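Local coordinates for malonyl CoA-acyl carrier protein transacylase (Bartonella henselae, PDB 3QAT), which probably transfers the malonyl group from malonyl-CoA to acyl carrier protein, the step that supplies extender units for fatty acid biosynthesis, at residues M5-S16 with G274-S283; V79-K90 with I309-V318. All coordinates share one frame; numbering follows the deposited sequence.

In the fold
The chain opens with strand 6-11, and more than 260 residues later strand 275-281 comes back to lie parallel beside it; interaction 1 closes that long loop in the middle of the four-stranded parallel sheet. Interaction 2 closes a second one, bringing the C-terminal helix 306-316 against the end of helix 62-82 and the short helix 87-90. The segments alternate along the chain, so the two loops cross. Their centres lie about 13 Å apart and the contacts meet directly: F279 packs on A312 and L316, A7 on L316, and F9 on L85. Together they tie the two middle strands to the helices that cover the face of F9 and F279, with the C-terminal residue V318 at the edge of interaction 2.

Interaction 1 (M5-S16 with G274-S283); sequences MGAAFTFPGQGS and GVNTLFEIGS
T10 grips F279 O with two bonds: its backbone N donates at 2.8 Å, and its OG1 at 2.9 Å from above the carbonyl plane, brought there by a chi1 of 63° that tucks OG1 between the backbone N and carbonyl carbon. The ladder continues with F279 N to A8 O at 3.0 Å, A8 N to T277 O and I281 N to T10 O. Between G6 and A7 the register shifts by one residue, a beta bulge: G6 O accepts from both N276 N and T277 N, while the N276 side chain turns back so that OD1 receives M5 N. At the other end S283 OG donates to S16 O at 2.8 Å. A water there joins S16 OG, E280 OE2 and S283 O; E280 OE1 is hydrogen-bonded to T288 OG1, and OE2 also accepts from L287 N.

Packing follows on the face that carries F9. I281 CD1 sits over the centre of the F9 ring, 3.9 Å from its centroid and 8° off the normal, and I281 CB reaches off-centre over the F11 ring. F9 CE1 meets F279 CD2 at 3.6 Å with the ring planes 80° apart. A7 CB touches the F279 ring at its edge, in plane.

In the fold these are the two middle strands of the four-stranded parallel sheet. Strand 93-96 pairs with 6-11 on its other side, and F11 touches the probable nucleophile elbow at the end of that strand, as expected for this acyltransferase family. Helix 263-272 covers the face of A8 and L278, while helices 62-82 and 306-316 cover that of F9 and F279.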
loop_
_atom_site.group_PDB
_atom_site.type_symbol
_atom_site.label_atom_id
_atom_site.label_comp_id
_atom_site.label_asym_id
_atom_site.label_seq_id
_atom_site.Cartn_x
_atom_site.Cartn_y
_atom_site.Cartn_z
ATOM N N MET A 5 24.272 -5.487 6.448
ATOM C CA MET A 5 23.514 -4.571 7.354
ATOM C C MET A 5 22.047 -4.995 7.560
ATOM O O MET A 5 21.752 -6.193 7.669
ATOM C CB MET A 5 23.636 -3.100 6.904
ATOM C CG MET A 5 23.753 -2.889 5.395
ATOM S SD MET A 5 23.693 -1.146 4.906
ATOM C CE MET A 5 24.105 -1.245 3.161
ATOM N N GLY A 6 21.140 -4.019 7.605
ATOM C CA GLY A 6 19.806 -4.219 8.151
ATOM C C GLY A 6 18.701 -4.564 7.170
ATOM O O GLY A 6 18.927 -4.767 5.975
ATOM N N ALA A 7 17.494 -4.642 7.712
ATOM C CA ALA A 7 16.325 -5.078 6.951
ATOM C C ALA A 7 15.192 -4.095 7.152
ATOM O O ALA A 7 15.077 -3.442 8.199
ATOM C CB ALA A 7 15.883 -6.459 7.429
ATOM N N ALA A 8 14.361 -3.983 6.122
ATOM C CA ALA A 8 13.107 -3.255 6.239
ATOM C C ALA A 8 11.996 -4.184 5.801
ATOM O O ALA A 8 12.196 -5.047 4.929
ATOM C CB ALA A 8 13.126 -1.999 5.380
ATOM N N PHE A 9 10.831 -4.016 6.421
ATOM C CA PHE A 9 9.623 -4.742 5.969
ATOM C C PHE A 9 8.739 -3.758 5.195
ATOM O O PHE A 9 8.397 -2.668 5.699
ATOM C CB PHE A 9 8.839 -5.264 7.186
ATOM C CG PHE A 9 9.344 -6.564 7.762
ATOM C CD1 PHE A 9 10.593 -7.117 7.400
ATOM C CD2 PHE A 9 8.552 -7.249 8.693
ATOM C CE1 PHE A 9 11.024 -8.323 7.957
ATOM C CE2 PHE A 9 8.981 -8.449 9.272
ATOM C CZ PHE A 9 10.221 -8.996 8.900
ATOM N N THR A 10 8.306 -4.166 3.998
ATOM C CA THR A 10 7.429 -3.335 3.167
ATOM C C THR A 10 6.138 -4.101 2.915
ATOM O O THR A 10 6.146 -5.339 2.828
ATOM C CB THR A 10 8.074 -2.926 1.817
ATOM O OG1 THR A 10 8.344 -4.086 1.025
ATOM C CG2 THR A 10 9.395 -2.148 2.049
ATOM N N PHE A 11 5.031 -3.362 2.834
ATOM C CA PHE A 11 3.701 -3.974 2.799
ATOM C C PHE A 11 2.951 -3.540 1.564
ATOM O O PHE A 11 2.803 -2.342 1.312
ATOM C CB PHE A 11 2.949 -3.561 4.091
ATOM C CG PHE A 11 3.567 -4.140 5.344
ATOM C CD1 PHE A 11 4.699 -3.547 5.935
ATOM C CD2 PHE A 11 3.059 -5.306 5.903
ATOM C CE1 PHE A 11 5.274 -4.110 7.102
ATOM C CE2 PHE A 11 3.627 -5.884 7.050
ATOM C CZ PHE A 11 4.742 -5.284 7.654
ATOM N N PRO A 12 2.481 -4.510 0.769
ATOM C CA PRO A 12 1.865 -4.171 -0.502
ATOM C C PRO A 12 0.491 -3.530 -0.384
ATOM O O PRO A 12 -0.187 -3.631 0.667
ATOM C CB PRO A 12 1.792 -5.506 -1.249
ATOM C CG PRO A 12 1.830 -6.552 -0.213
ATOM C CD PRO A 12 2.599 -5.966 0.976
ATOM N N GLY A 13 0.105 -2.869 -1.473
ATOM C CA GLY A 13 -1.187 -2.186 -1.538
ATOM C C GLY A 13 -2.058 -2.676 -2.676
ATOM O O GLY A 13 -1.817 -3.745 -3.247
ATOM N N GLN A 14 -3.068 -1.870 -2.986
ATOM C CA GLN A 14 -4.086 -2.234 -3.984
ATOM C C GLN A 14 -3.424 -2.680 -5.287
ATOM O O GLN A 14 -2.506 -1.981 -5.809
ATOM C CB GLN A 14 -4.954 -1.002 -4.207
ATOM C CG GLN A 14 -6.079 -1.208 -5.233
ATOM C CD GLN A 14 -7.326 -1.878 -4.647
ATOM O OE1 GLN A 14 -7.774 -1.551 -3.548
ATOM N NE2 GLN A 14 -7.925 -2.787 -5.422
ATOM N N GLY A 15 -3.869 -3.825 -5.804
ATOM C CA GLY A 15 -3.283 -4.395 -7.002
ATOM C C GLY A 15 -2.503 -5.658 -6.692
ATOM O O GLY A 15 -2.091 -6.404 -7.606
ATOM N N SER A 16 -2.263 -5.895 -5.408
ATOM C CA SER A 16 -1.546 -7.117 -5.002
ATOM C C SER A 16 -2.477 -8.245 -4.603
ATOM O O SER A 16 -2.020 -9.376 -4.372
ATOM C CB SER A 16 -0.546 -6.815 -3.850
ATOM O OG SER A 16 0.530 -6.025 -4.340
ATOM N N GLY A 274 21.069 2.418 5.892
ATOM C CA GLY A 274 21.497 1.296 6.719
ATOM C C GLY A 274 20.759 -0.009 6.513
ATOM O O GLY A 274 20.848 -0.908 7.355
ATOM N N VAL A 275 20.044 -0.113 5.391
ATOM C CA VAL A 275 19.309 -1.336 5.031
ATOM C C VAL A 275 19.762 -1.902 3.685
ATOM O O VAL A 275 19.825 -1.173 2.693
ATOM C CB VAL A 275 17.776 -1.062 5.007
ATOM C CG1 VAL A 275 16.995 -2.262 4.459
ATOM C CG2 VAL A 275 17.267 -0.688 6.401
ATOM N N ASN A 276 20.056 -3.199 3.660
ATOM C CA ASN A 276 20.429 -3.884 2.421
ATOM C C ASN A 276 19.459 -4.976 1.957
ATOM O O ASN A 276 19.656 -5.563 0.898
ATOM C CB ASN A 276 21.898 -4.385 2.441
ATOM C CG ASN A 276 22.174 -5.520 3.461
ATOM O OD1 ASN A 276 23.332 -5.970 3.575
ATOM N ND2 ASN A 276 21.154 -5.970 4.207
ATOM N N THR A 277 18.419 -5.241 2.754
ATOM C CA THR A 277 17.468 -6.288 2.413
ATOM C C THR A 277 16.057 -5.744 2.602
ATOM O O THR A 277 15.718 -5.291 3.683
ATOM C CB THR A 277 17.647 -7.566 3.272
ATOM O OG1 THR A 277 18.989 -8.050 3.137
ATOM C CG2 THR A 277 16.709 -8.670 2.800
ATOM N N LEU A 278 15.259 -5.799 1.543
ATOM C CA LEU A 278 13.873 -5.326 1.606
ATOM C C LEU A 278 12.954 -6.518 1.481
ATOM O O LEU A 278 12.967 -7.190 0.440
ATOM C CB LEU A 278 13.590 -4.391 0.427
ATOM C CG LEU A 278 14.333 -3.062 0.352
ATOM C CD1 LEU A 278 14.193 -2.520 -1.069
ATOM C CD2 LEU A 278 13.747 -2.072 1.329
ATOM N N PHE A 279 12.149 -6.762 2.513
ATOM C CA PHE A 279 11.202 -7.864 2.502
ATOM C C PHE A 279 9.829 -7.292 2.124
ATOM O O PHE A 279 9.482 -6.213 2.582
ATOM C CB PHE A 279 11.108 -8.509 3.883
ATOM C CG PHE A 279 12.335 -9.256 4.289
ATOM C CD1 PHE A 279 12.564 -10.542 3.824
ATOM C CD2 PHE A 279 13.255 -8.661 5.146
ATOM C CE1 PHE A 279 13.711 -11.251 4.236
ATOM C CE2 PHE A 279 14.388 -9.341 5.548
ATOM C CZ PHE A 279 14.605 -10.642 5.106
ATOM N N GLU A 280 9.126 -8.006 1.255
ATOM C CA GLU A 280 7.717 -7.720 0.910
ATOM C C GLU A 280 6.835 -8.735 1.660
ATOM O O GLU A 280 6.862 -9.942 1.374
ATOM C CB GLU A 280 7.523 -7.842 -0.613
ATOM C CG GLU A 280 6.065 -7.590 -1.038
ATOM C CD GLU A 280 5.891 -7.424 -2.550
ATOM O OE1 GLU A 280 6.802 -7.862 -3.322
ATOM O OE2 GLU A 280 4.855 -6.797 -2.946
ATOM N N ILE A 281 6.048 -8.225 2.603
ATOM C CA ILE A 281 5.318 -9.076 3.528
ATOM C C ILE A 281 3.874 -9.206 3.081
ATOM O O ILE A 281 3.146 -8.221 3.082
ATOM C CB ILE A 281 5.330 -8.448 4.954
ATOM C CG1 ILE A 281 6.756 -8.179 5.471
ATOM C CG2 ILE A 281 4.560 -9.355 5.940
ATOM C CD1 ILE A 281 7.645 -9.443 5.552
ATOM N N GLY A 282 3.448 -10.404 2.701
ATOM C CA GLY A 282 2.047 -10.634 2.309
ATOM C C GLY A 282 1.857 -11.173 0.904
ATOM O O GLY A 282 2.591 -12.041 0.458
ATOM N N SER A 283 0.841 -10.659 0.204
ATOM C CA SER A 283 0.438 -11.203 -1.106
ATOM C C SER A 283 1.236 -10.599 -2.270
ATOM O O SER A 283 1.332 -9.384 -2.386
ATOM C CB SER A 283 -1.052 -10.891 -1.336
ATOM O OG SER A 283 -1.487 -11.501 -2.563
HETATM O O HOH W 1 2.633 -7.723 -4.009
#

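Interaction 2 (V79-K90 with I309-V318); sequences VMEQLGLNVEKK and IEAALRVLGV
The side chain of M80, near the end of helix 62-82, plugs into the C-terminal helix 306-316 as a knob among I309, A312, L313 and L316. Its chain runs straight past CG and then bends at chi3 (80°), which carries the methyl into the hole: CE lies 3.9 Å from A312 CB and 4.0 Å from L316 CD1, while CG rests against I309 CG2. L313 forks between two partners on the loop after helix 62-82, CD1 meeting L83 CB at 3.7 Å and CD2 meeting L85 CB. L316 CD1 also touches L85 CD1, at 3.8 Å. One residue before M80, V79 crosses I309 at about a right angle, with V79 CG1 against I309 CD1.

The polar contacts gather where the C-terminal helix ends. K90 bends at chi2 (-67°) and sends NZ to L316 O at 3.1 Å, with a weak second bond to G317 O; L316 O belongs to the last turn and G317 O to the Schellman turn just after it, where the helix dipole would probably suit a positive charge. A water donates to K90 O at 2.9 Å and weakly to L316 O.

Two Schellman motifs shape the backbone here. G84, at positive phi, ends helix 62-82, and G317 does the same for helix 306-316. V318, the C-terminal residue, sets CG1 3.5 Å from G84 O, so the residues after the two helices touch. N86 then N-caps helix 87-90, its OD1 accepting from K89 N.

Beneath the contact lies the parallel sheet: M80, L85 and L316 touch F9 of strand 6-11, and A312, V315 and L316 cover F279 of strand 275-281. V79 also packs against A31 and A32 of helix 30-43.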
loop_
_atom_site.group_PDB
_atom_site.type_symbol
_atom_site.label_atom_id
_atom_site.label_comp_id
_atom_site.label_asym_id
_atom_site.label_seq_id
_atom_site.Cartn_x
_atom_site.Cartn_y
_atom_site.Cartn_z
ATOM N N VAL A 79 2.663 -15.437 11.928
ATOM C CA VAL A 79 3.426 -16.692 11.775
ATOM C C VAL A 79 4.919 -16.475 12.067
ATOM O O VAL A 79 5.517 -17.235 12.834
ATOM C CB VAL A 79 3.212 -17.345 10.376
ATOM C CG1 VAL A 79 4.159 -18.560 10.176
ATOM C CG2 VAL A 79 1.768 -17.774 10.198
ATOM N N MET A 80 5.517 -15.422 11.490
ATOM C CA MET A 80 6.917 -15.101 11.765
ATOM C C MET A 80 7.176 -14.885 13.258
ATOM O O MET A 80 8.168 -15.395 13.816
ATOM C CB MET A 80 7.373 -13.862 10.981
ATOM C CG MET A 80 7.369 -14.083 9.471
ATOM S SD MET A 80 7.961 -12.611 8.580
ATOM C CE MET A 80 9.740 -12.727 8.740
ATOM N N GLU A 81 6.301 -14.127 13.914
ATOM C CA GLU A 81 6.430 -13.910 15.350
ATOM C C GLU A 81 6.338 -15.205 16.155
ATOM O O GLU A 81 7.121 -15.389 17.098
ATOM C CB GLU A 81 5.435 -12.862 15.837
ATOM C CG GLU A 81 5.757 -11.487 15.261
ATOM C CD GLU A 81 4.714 -10.462 15.623
ATOM O OE1 GLU A 81 3.517 -10.819 15.768
ATOM O OE2 GLU A 81 5.105 -9.280 15.735
ATOM N N GLN A 82 5.436 -16.122 15.790
ATOM C CA GLN A 82 5.359 -17.400 16.531
ATOM C C GLN A 82 6.659 -18.191 16.383
ATOM O O GLN A 82 7.092 -18.899 17.312
ATOM C CB GLN A 82 4.164 -18.264 16.089
ATOM C CG GLN A 82 4.072 -19.540 16.923
ATOM C CD GLN A 82 2.696 -20.197 16.959
ATOM O OE1 GLN A 82 1.703 -19.661 16.457
ATOM N NE2 GLN A 82 2.638 -21.383 17.578
ATOM N N LEU A 83 7.277 -18.049 15.215
ATOM C CA LEU A 83 8.544 -18.719 14.908
ATOM C C LEU A 83 9.786 -17.972 15.410
ATOM O O LEU A 83 10.915 -18.361 15.088
ATOM C CB LEU A 83 8.638 -19.038 13.409
ATOM C CG LEU A 83 7.573 -20.030 12.926
ATOM C CD1 LEU A 83 7.609 -20.185 11.398
ATOM C CD2 LEU A 83 7.663 -21.396 13.626
ATOM N N GLY A 84 9.577 -16.929 16.208
ATOM C CA GLY A 84 10.666 -16.248 16.881
ATOM C C GLY A 84 11.035 -14.842 16.451
ATOM O O GLY A 84 11.964 -14.265 17.025
ATOM N N LEU A 85 10.330 -14.270 15.464
ATOM C CA LEU A 85 10.655 -12.911 15.051
ATOM C C LEU A 85 10.283 -11.906 16.133
ATOM O O LEU A 85 9.150 -11.893 16.609
ATOM C CB LEU A 85 9.935 -12.521 13.734
ATOM C CG LEU A 85 10.114 -11.062 13.285
ATOM C CD1 LEU A 85 11.566 -10.764 12.825
ATOM C CD2 LEU A 85 9.066 -10.711 12.208
ATOM N N ASN A 86 11.257 -11.082 16.511
ATOM C CA ASN A 86 11.014 -9.881 17.297
ATOM C C ASN A 86 11.266 -8.711 16.356
ATOM O O ASN A 86 12.404 -8.428 15.986
ATOM C CB ASN A 86 11.959 -9.822 18.510
ATOM C CG ASN A 86 11.680 -8.634 19.420
ATOM O OD1 ASN A 86 11.620 -7.480 18.979
ATOM N ND2 ASN A 86 11.541 -8.911 20.716
ATOM N N VAL A 87 10.178 -8.065 15.939
ATOM C CA VAL A 87 10.259 -6.979 14.970
ATOM C C VAL A 87 11.194 -5.863 15.458
ATOM O O VAL A 87 12.052 -5.392 14.701
ATOM C CB VAL A 87 8.842 -6.418 14.646
ATOM C CG1 VAL A 87 8.936 -5.124 13.855
ATOM C CG2 VAL A 87 8.026 -7.444 13.905
ATOM N N GLU A 88 11.036 -5.460 16.723
ATOM C CA GLU A 88 11.773 -4.321 17.252
ATOM C C GLU A 88 13.273 -4.601 17.213
ATOM O O GLU A 88 14.086 -3.706 16.964
ATOM C CB GLU A 88 11.298 -4.002 18.677
ATOM C CG GLU A 88 12.040 -2.861 19.333
ATOM C CD GLU A 88 11.508 -2.541 20.726
ATOM O OE1 GLU A 88 10.557 -3.215 21.190
ATOM O OE2 GLU A 88 12.047 -1.609 21.355
ATOM N N LYS A 89 13.627 -5.868 17.414
ATOM C CA LYS A 89 15.025 -6.274 17.425
ATOM C C LYS A 89 15.622 -6.476 16.036
ATOM O O LYS A 89 16.825 -6.253 15.846
ATOM C CB LYS A 89 15.206 -7.537 18.274
ATOM C CG LYS A 89 15.099 -7.290 19.781
ATOM C CD LYS A 89 15.390 -8.574 20.553
ATOM C CE LYS A 89 15.767 -8.294 22.010
ATOM N NZ LYS A 89 14.637 -7.660 22.754
ATOM N N LYS A 90 14.794 -6.881 15.064
ATOM C CA LYS A 90 15.315 -7.382 13.777
ATOM C C LYS A 90 15.043 -6.520 12.554
ATOM O O LYS A 90 15.665 -6.717 11.506
ATOM C CB LYS A 90 14.786 -8.791 13.500
ATOM C CG LYS A 90 15.255 -9.837 14.499
ATOM C CD LYS A 90 16.763 -10.060 14.359
ATOM C CE LYS A 90 17.212 -11.250 15.164
ATOM N NZ LYS A 90 18.676 -11.450 15.004
ATOM N N ILE A 309 8.832 -17.613 4.493
ATOM C CA ILE A 309 8.927 -17.248 5.910
ATOM C C ILE A 309 10.204 -17.843 6.536
ATOM O O ILE A 309 10.975 -17.129 7.184
ATOM C CB ILE A 309 7.659 -17.666 6.693
ATOM C CG1 ILE A 309 6.499 -16.722 6.334
ATOM C CG2 ILE A 309 7.929 -17.676 8.205
ATOM C CD1 ILE A 309 5.127 -17.322 6.642
ATOM N N GLU A 310 10.440 -19.122 6.306
ATOM C CA GLU A 310 11.660 -19.771 6.817
ATOM C C GLU A 310 12.930 -19.063 6.324
ATOM O O GLU A 310 13.829 -18.789 7.126
ATOM C CB GLU A 310 11.686 -21.282 6.488
ATOM C CG GLU A 310 10.600 -22.122 7.178
ATOM C CD GLU A 310 10.721 -22.161 8.698
ATOM O OE1 GLU A 310 11.813 -21.874 9.243
ATOM O OE2 GLU A 310 9.715 -22.499 9.356
ATOM N N ALA A 311 12.975 -18.722 5.027
ATOM C CA ALA A 311 14.129 -18.054 4.432
ATOM C C ALA A 311 14.343 -16.672 5.043
ATOM O O ALA A 311 15.477 -16.294 5.360
ATOM C CB ALA A 311 13.975 -17.967 2.907
ATOM N N ALA A 312 13.248 -15.922 5.240
ATOM C CA ALA A 312 13.343 -14.586 5.817
ATOM C C ALA A 312 13.874 -14.656 7.259
ATOM O O ALA A 312 14.716 -13.840 7.660
ATOM C CB ALA A 312 11.961 -13.877 5.771
ATOM N N LEU A 313 13.411 -15.642 8.023
ATOM C CA LEU A 313 13.869 -15.789 9.403
ATOM C C LEU A 313 15.382 -16.085 9.466
ATOM O O LEU A 313 16.075 -15.576 10.346
ATOM C CB LEU A 313 13.078 -16.884 10.118
ATOM C CG LEU A 313 11.606 -16.545 10.352
ATOM C CD1 LEU A 313 10.820 -17.773 10.758
ATOM C CD2 LEU A 313 11.434 -15.417 11.392
ATOM N N ARG A 314 15.876 -16.866 8.511
ATOM C CA ARG A 314 17.318 -17.134 8.396
ATOM C C ARG A 314 18.129 -15.876 8.038
ATOM O O ARG A 314 19.191 -15.624 8.619
ATOM C CB ARG A 314 17.556 -18.238 7.367
ATOM C CG ARG A 314 16.919 -19.579 7.765
ATOM C CD ARG A 314 17.391 -20.759 6.900
ATOM N NE ARG A 314 17.519 -20.431 5.476
ATOM C CZ ARG A 314 16.620 -20.715 4.527
ATOM N NH1 ARG A 314 15.488 -21.361 4.821
ATOM N NH2 ARG A 314 16.868 -20.348 3.262
ATOM N N VAL A 315 17.632 -15.096 7.077
ATOM C CA VAL A 315 18.306 -13.870 6.667
ATOM C C VAL A 315 18.362 -12.869 7.839
ATOM O O VAL A 315 19.373 -12.179 8.028
ATOM C CB VAL A 315 17.604 -13.261 5.406
ATOM C CG1 VAL A 315 18.108 -11.858 5.085
ATOM C CG2 VAL A 315 17.788 -14.185 4.203
ATOM N N LEU A 316 17.284 -12.807 8.625
ATOM C CA LEU A 316 17.194 -11.931 9.793
ATOM C C LEU A 316 18.000 -12.423 10.993
ATOM O O LEU A 316 18.198 -11.674 11.954
ATOM C CB LEU A 316 15.731 -11.738 10.217
ATOM C CG LEU A 316 14.868 -10.997 9.194
ATOM C CD1 LEU A 316 13.399 -11.210 9.516
ATOM C CD2 LEU A 316 15.184 -9.510 9.160
ATOM N N GLY A 317 18.438 -13.678 10.950
ATOM C CA GLY A 317 19.230 -14.270 12.042
ATOM C C GLY A 317 18.403 -14.626 13.267
ATOM O O GLY A 317 18.908 -14.602 14.400
ATOM N N VAL A 318 17.131 -14.953 13.040
ATOM C CA VAL A 318 16.218 -15.388 14.104
ATOM C C VAL A 318 16.606 -16.772 14.644
ATOM O O VAL A 318 16.787 -16.934 15.853
ATOM C CB VAL A 318 14.743 -15.372 13.624
ATOM C CG1 VAL A 318 13.822 -16.090 14.621
ATOM C CG2 VAL A 318 14.283 -13.948 13.411
ATOM O OXT VAL A 318 16.758 -17.750 13.902
HETATM O O HOH W 2 17.965 -8.404 11.313
#